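PDB 3LZA: putative SnoaL-like polyketide cyclase from Shewanella denitrificans, which is of unproven function but may act as a polyketide cyclase or related lyase with an NTF2-like fold. Local coordinates for residues M134-Q137 against L138-Q141; S52-A55 against F56-S60. All blocks are in the same frame, centred on the assembly; numbering follows the deposited sequence.

Overall arrangement
Both contacts are local, each made along a single helix of one chain whose fold is the NTF2-like cone of a curved mixed sheet with helices packed against it. Interaction 2, centred about 11 Å from the centre of the chain, takes up most of helix 50-61, which follows strand 45-48, outermost in the sheet of this chain. Interaction 1 comes later in the chain, at the end of helix 131-139 and at the C-terminus itself, 20 Å from the chain centre, against strand 102-115. The centres of the two contacts are 24 Å apart and their nearest atoms about 11 Å, with no touch. Neither contact is touched by the second chain of the assembly.

Interaction 1 of 2, residues M134-Q137 against L138-Q141; sequences MSDQ and LQSQ
Met134, a selenomethionine, and Leu138 lie side by side one helical turn apart, pointing the same way, and CG of Met134 meets CD1 of Leu138 at 4.1 Å. With CG anti to the backbone N (chi1 -171°), the selenomethionine runs alongside the leucine before bending at its selenium. The backbone bond beneath them, Leu138 N to Met134 O, is 2.9 Å and nearly straight. On another side of the helix the amide of Gln139 reaches back over the previous turn, and its NE2 gives a weak bond of 3.3 Å to Ser135 OG. The chain of Gln139 crosses Ser135 O on the way, CG lying 3.3 Å from that oxygen. Asp136 runs beside it, its carboxylate turned 84° from the Gln139 amide plane, and its OD1 is bonded to Gln132 instead. Three donors gather round the carbonyl oxygen of Gln137: Ser140 OG donates to Gln137 O at 2.8 Å, and weak bonds come from Ser140 N and from Gln141 NE2, the latter at 3.3 Å. Ser140 OG sits between its own backbone N and carbonyl carbon (chi1 68°), which turns the hydroxyl back toward that oxygen. Gln141 NE2 also bonds to Asp104 O, its stronger partner; with an alanine in place of this glutamine, Asp104 O would probably lose this side-chain donor and Gln137 O its weak third one, removing a tie between the chain end and the sheet. The terminal carboxylate is held as well, by a salt bridge from OXT to Lys101 and a hydrogen bond from O to Lys98. The last part of helix 131-139 and the chain end pack on strand 102-115, where Met134 rests on Ile107, Gln137 on Ile105 and Leu138 on Ile103, while Gln137 NE2 bonds to Ala106 O.

Interaction 2 of 2, residues S52-A55 against F56-S60; sequences SIIA and FLQRS
Phe56, Leu57, Gln58 and Arg59 each give their backbone N-H to the carbonyl four residues earlier, from Ser52 O to Ala55 O, in a regular alpha-helical run of bonds between 2.9 and 3.1 Å. The nine residues make up most of helix 50-61 in the NTF2-like fold. On its buried side Ile53 CG2 touches Leu57 CD1 at 4.2 Å, and Leu57 CG lies 3.4 Å from Ile53 O. Both residues pack on Tyr32, and Leu57 also reaches Tyr25 and Leu28 of helix 25-29. Next to them Ile54 and Gln58 cross at a slant: Ile54 CG2 comes to 4.0 Å from Gln58 NE2, an apolar branch against the amide end, and both side chains also touch Tyr25. The ring of Phe56 leads away from the preceding turn, since its CG stands anti to the backbone N (chi1 165°), and stacks with Tyr47 of strand 45-48. One face of that ring has Ser60 OG 3.4 Å above its plane, offset toward the rim. The same hydroxyl donates to Phe56 O, which also accepts from Ser60 N, the two donors reaching it from opposite faces of the carbonyl plane. Arg59 folds back along the helix through a bend at chi3 (-61°), laying one face of its guanidinium over Ala55 O while NH1 rests 3.7 Å from Ala55 CB. A water at the edge of the guanidinium, in its plane, accepts from Arg59 NH2 and donates to Ser52 O, both at 2.8 Å.

Interaction 1 of 2, residues M134-Q137 against L138-Q141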
loop_
_atom_site.group_PDB
_atom_site.type_symbol
_atom_site.label_atom_id
_atom_site.label_comp_id
_atom_site.label_asym_id
_atom_site.label_seq_id
_atom_site.Cartn_x
_atom_site.Cartn_y
_atom_site.Cartn_z
HETATM N N MSE A 134 9.483 -11.499 7.865
HETATM C CA MSE A 134 9.450 -11.713 9.326
HETATM C C MSE A 134 9.773 -13.162 9.665
HETATM O O MSE A 134 10.574 -13.433 10.557
HETATM C CB MSE A 134 8.069 -11.373 9.918
HETATM C CG MSE A 134 8.044 -11.370 11.449
HETATM SE SE MSE A 134 6.258 -11.000 12.054
HETATM C CE MSE A 134 5.713 -12.761 11.901
ATOM N N SER A 135 9.130 -14.080 8.958
ATOM C CA SER A 135 9.350 -15.502 9.148
ATOM C C SER A 135 10.799 -15.858 8.911
ATOM O O SER A 135 11.364 -16.598 9.702
ATOM C CB SER A 135 8.485 -16.333 8.202
ATOM O OG SER A 135 8.613 -17.710 8.519
ATOM N N ASP A 136 11.384 -15.355 7.818
ATOM C CA ASP A 136 12.790 -15.626 7.502
ATOM C C ASP A 136 13.717 -15.187 8.659
ATOM O O ASP A 136 14.672 -15.878 9.020
ATOM C CB ASP A 136 13.230 -14.877 6.226
ATOM C CG ASP A 136 12.591 -15.420 4.931
ATOM O OD1 ASP A 136 12.132 -16.591 4.872
ATOM O OD2 ASP A 136 12.583 -14.662 3.947
ATOM N N GLN A 137 13.493 -13.993 9.157
ATOM C CA GLN A 137 14.275 -13.461 10.285
ATOM C C GLN A 137 14.108 -14.296 11.562
ATOM O O GLN A 137 15.100 -14.672 12.214
ATOM C CB GLN A 137 13.908 -11.982 10.554
ATOM C CG GLN A 137 14.445 -10.948 9.551
ATOM C CD GLN A 137 13.864 -9.577 9.747
ATOM O OE1 GLN A 137 13.544 -9.196 10.862
ATOM N NE2 GLN A 137 13.716 -8.798 8.651
ATOM N N LEU A 138 12.870 -14.601 11.923
ATOM C CA LEU A 138 12.610 -15.476 13.077
ATOM C C LEU A 138 13.210 -16.885 12.975
ATOM O O LEU A 138 13.648 -17.430 13.995
ATOM C CB LEU A 138 11.102 -15.541 13.392
ATOM C CG LEU A 138 10.426 -14.288 13.937
ATOM C CD1 LEU A 138 8.962 -14.451 14.057
ATOM C CD2 LEU A 138 11.003 -13.933 15.323
ATOM N N GLN A 139 13.275 -17.484 11.770
ATOM C CA GLN A 139 13.903 -18.822 11.603
ATOM C C GLN A 139 15.377 -18.841 12.015
ATOM O O GLN A 139 15.869 -19.872 12.450
ATOM C CB GLN A 139 13.796 -19.321 10.162
ATOM C CG GLN A 139 12.422 -19.756 9.748
ATOM C CD GLN A 139 12.319 -20.007 8.244
ATOM O OE1 GLN A 139 13.240 -20.540 7.620
ATOM N NE2 GLN A 139 11.201 -19.591 7.659
ATOM N N SER A 140 16.076 -17.714 11.838
ATOM C CA SER A 140 17.489 -17.578 12.228
ATOM C C SER A 140 17.701 -17.257 13.717
ATOM O O SER A 140 18.842 -17.305 14.210
ATOM C CB SER A 140 18.197 -16.513 11.362
ATOM O OG SER A 140 17.749 -15.164 11.597
ATOM N N GLN A 141 16.616 -16.962 14.437
ATOM C CA GLN A 141 16.702 -16.633 15.856
ATOM C C GLN A 141 16.222 -17.785 16.744
ATOM O O GLN A 141 15.693 -18.806 16.275
ATOM C CB GLN A 141 15.927 -15.343 16.144
ATOM C CG GLN A 141 16.465 -14.130 15.377
ATOM C CD GLN A 141 15.642 -12.884 15.595
ATOM O OE1 GLN A 141 15.368 -12.501 16.736
ATOM N NE2 GLN A 141 15.226 -12.247 14.508
ATOM O OXT GLN A 141 16.387 -17.725 17.965
#

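Interaction 2 of 2, residues S52-A55 against F56-S60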
loop_
_atom_site.group_PDB
_atom_site.type_symbol
_atom_site.label_atom_id
_atom_site.label_comp_id
_atom_site.label_asym_id
_atom_site.label_seq_id
_atom_site.Cartn_x
_atom_site.Cartn_y
_atom_site.Cartn_z
ATOM N N SER A 52 -12.022 -2.865 21.229
ATOM C CA SER A 52 -11.422 -4.086 20.657
ATOM C C SER A 52 -10.030 -3.832 20.120
ATOM O O SER A 52 -9.180 -4.719 20.213
ATOM C CB SER A 52 -12.270 -4.666 19.518
ATOM O OG SER A 52 -13.544 -5.080 20.032
ATOM N N ILE A 53 -9.799 -2.634 19.562
ATOM C CA ILE A 53 -8.488 -2.328 18.914
ATOM C C ILE A 53 -7.461 -2.148 20.042
ATOM O O ILE A 53 -6.349 -2.719 19.987
ATOM C CB ILE A 53 -8.553 -1.073 18.028
ATOM C CG1 ILE A 53 -9.377 -1.349 16.766
ATOM C CG2 ILE A 53 -7.153 -0.600 17.632
ATOM C CD1 ILE A 53 -9.793 -0.132 15.914
ATOM N N ILE A 54 -7.820 -1.345 21.043
ATOM C CA ILE A 54 -6.939 -1.118 22.186
ATOM C C ILE A 54 -6.598 -2.414 22.891
ATOM O O ILE A 54 -5.433 -2.632 23.222
ATOM C CB ILE A 54 -7.486 -0.067 23.155
ATOM C CG1 ILE A 54 -7.564 1.306 22.473
ATOM C CG2 ILE A 54 -6.629 0.000 24.432
ATOM C CD1 ILE A 54 -6.276 1.966 22.229
ATOM N N ALA A 55 -7.597 -3.254 23.149
ATOM C CA ALA A 55 -7.404 -4.549 23.810
ATOM C C ALA A 55 -6.441 -5.456 23.033
ATOM O O ALA A 55 -5.628 -6.152 23.646
ATOM C CB ALA A 55 -8.779 -5.260 24.097
ATOM N N PHE A 56 -6.510 -5.437 21.702
ATOM C CA PHE A 56 -5.612 -6.214 20.844
ATOM C C PHE A 56 -4.176 -5.690 20.908
ATOM O O PHE A 56 -3.240 -6.458 20.973
ATOM C CB PHE A 56 -6.153 -6.255 19.382
ATOM C CG PHE A 56 -5.137 -6.726 18.361
ATOM C CD1 PHE A 56 -4.768 -8.070 18.299
ATOM C CD2 PHE A 56 -4.586 -5.847 17.459
ATOM C CE1 PHE A 56 -3.832 -8.503 17.328
ATOM C CE2 PHE A 56 -3.665 -6.271 16.510
ATOM C CZ PHE A 56 -3.291 -7.612 16.465
ATOM N N LEU A 57 -4.015 -4.373 20.917
ATOM C CA LEU A 57 -2.703 -3.776 20.963
ATOM C C LEU A 57 -2.084 -4.030 22.328
ATOM O O LEU A 57 -0.902 -4.295 22.426
ATOM C CB LEU A 57 -2.787 -2.261 20.705
ATOM C CG LEU A 57 -3.142 -1.847 19.285
ATOM C CD1 LEU A 57 -3.243 -0.319 19.204
ATOM C CD2 LEU A 57 -2.184 -2.406 18.216
ATOM N N GLN A 58 -2.888 -3.986 23.388
ATOM C CA GLN A 58 -2.384 -4.337 24.718
ATOM C C GLN A 58 -1.865 -5.772 24.797
ATOM O O GLN A 58 -0.798 -5.988 25.333
ATOM C CB GLN A 58 -3.456 -4.184 25.793
ATOM C CG GLN A 58 -3.841 -2.777 26.106
ATOM C CD GLN A 58 -5.080 -2.744 26.974
ATOM O OE1 GLN A 58 -5.837 -3.708 27.001
ATOM N NE2 GLN A 58 -5.228 -1.702 27.752
ATOM N N ARG A 59 -2.629 -6.741 24.301
ATOM C CA ARG A 59 -2.191 -8.146 24.288
ATOM C C ARG A 59 -0.899 -8.324 23.438
ATOM O O ARG A 59 0.025 -9.047 23.838
ATOM C CB ARG A 59 -3.291 -9.048 23.699
ATOM C CG ARG A 59 -4.517 -9.208 24.582
ATOM C CD ARG A 59 -5.475 -10.320 24.079
ATOM N NE ARG A 59 -6.015 -10.095 22.731
ATOM C CZ ARG A 59 -7.094 -9.350 22.465
ATOM N NH1 ARG A 59 -7.745 -8.745 23.448
ATOM N NH2 ARG A 59 -7.523 -9.203 21.220
ATOM N N SER A 60 -0.877 -7.672 22.286
ATOM C CA SER A 60 0.210 -7.815 21.297
ATOM C C SER A 60 1.521 -7.240 21.767
ATOM O O SER A 60 2.580 -7.844 21.559
ATOM C CB SER A 60 -0.152 -7.125 19.973
ATOM O OG SER A 60 -1.283 -7.679 19.379
HETATM O O HOH W 1 -9.609 -7.350 20.898
#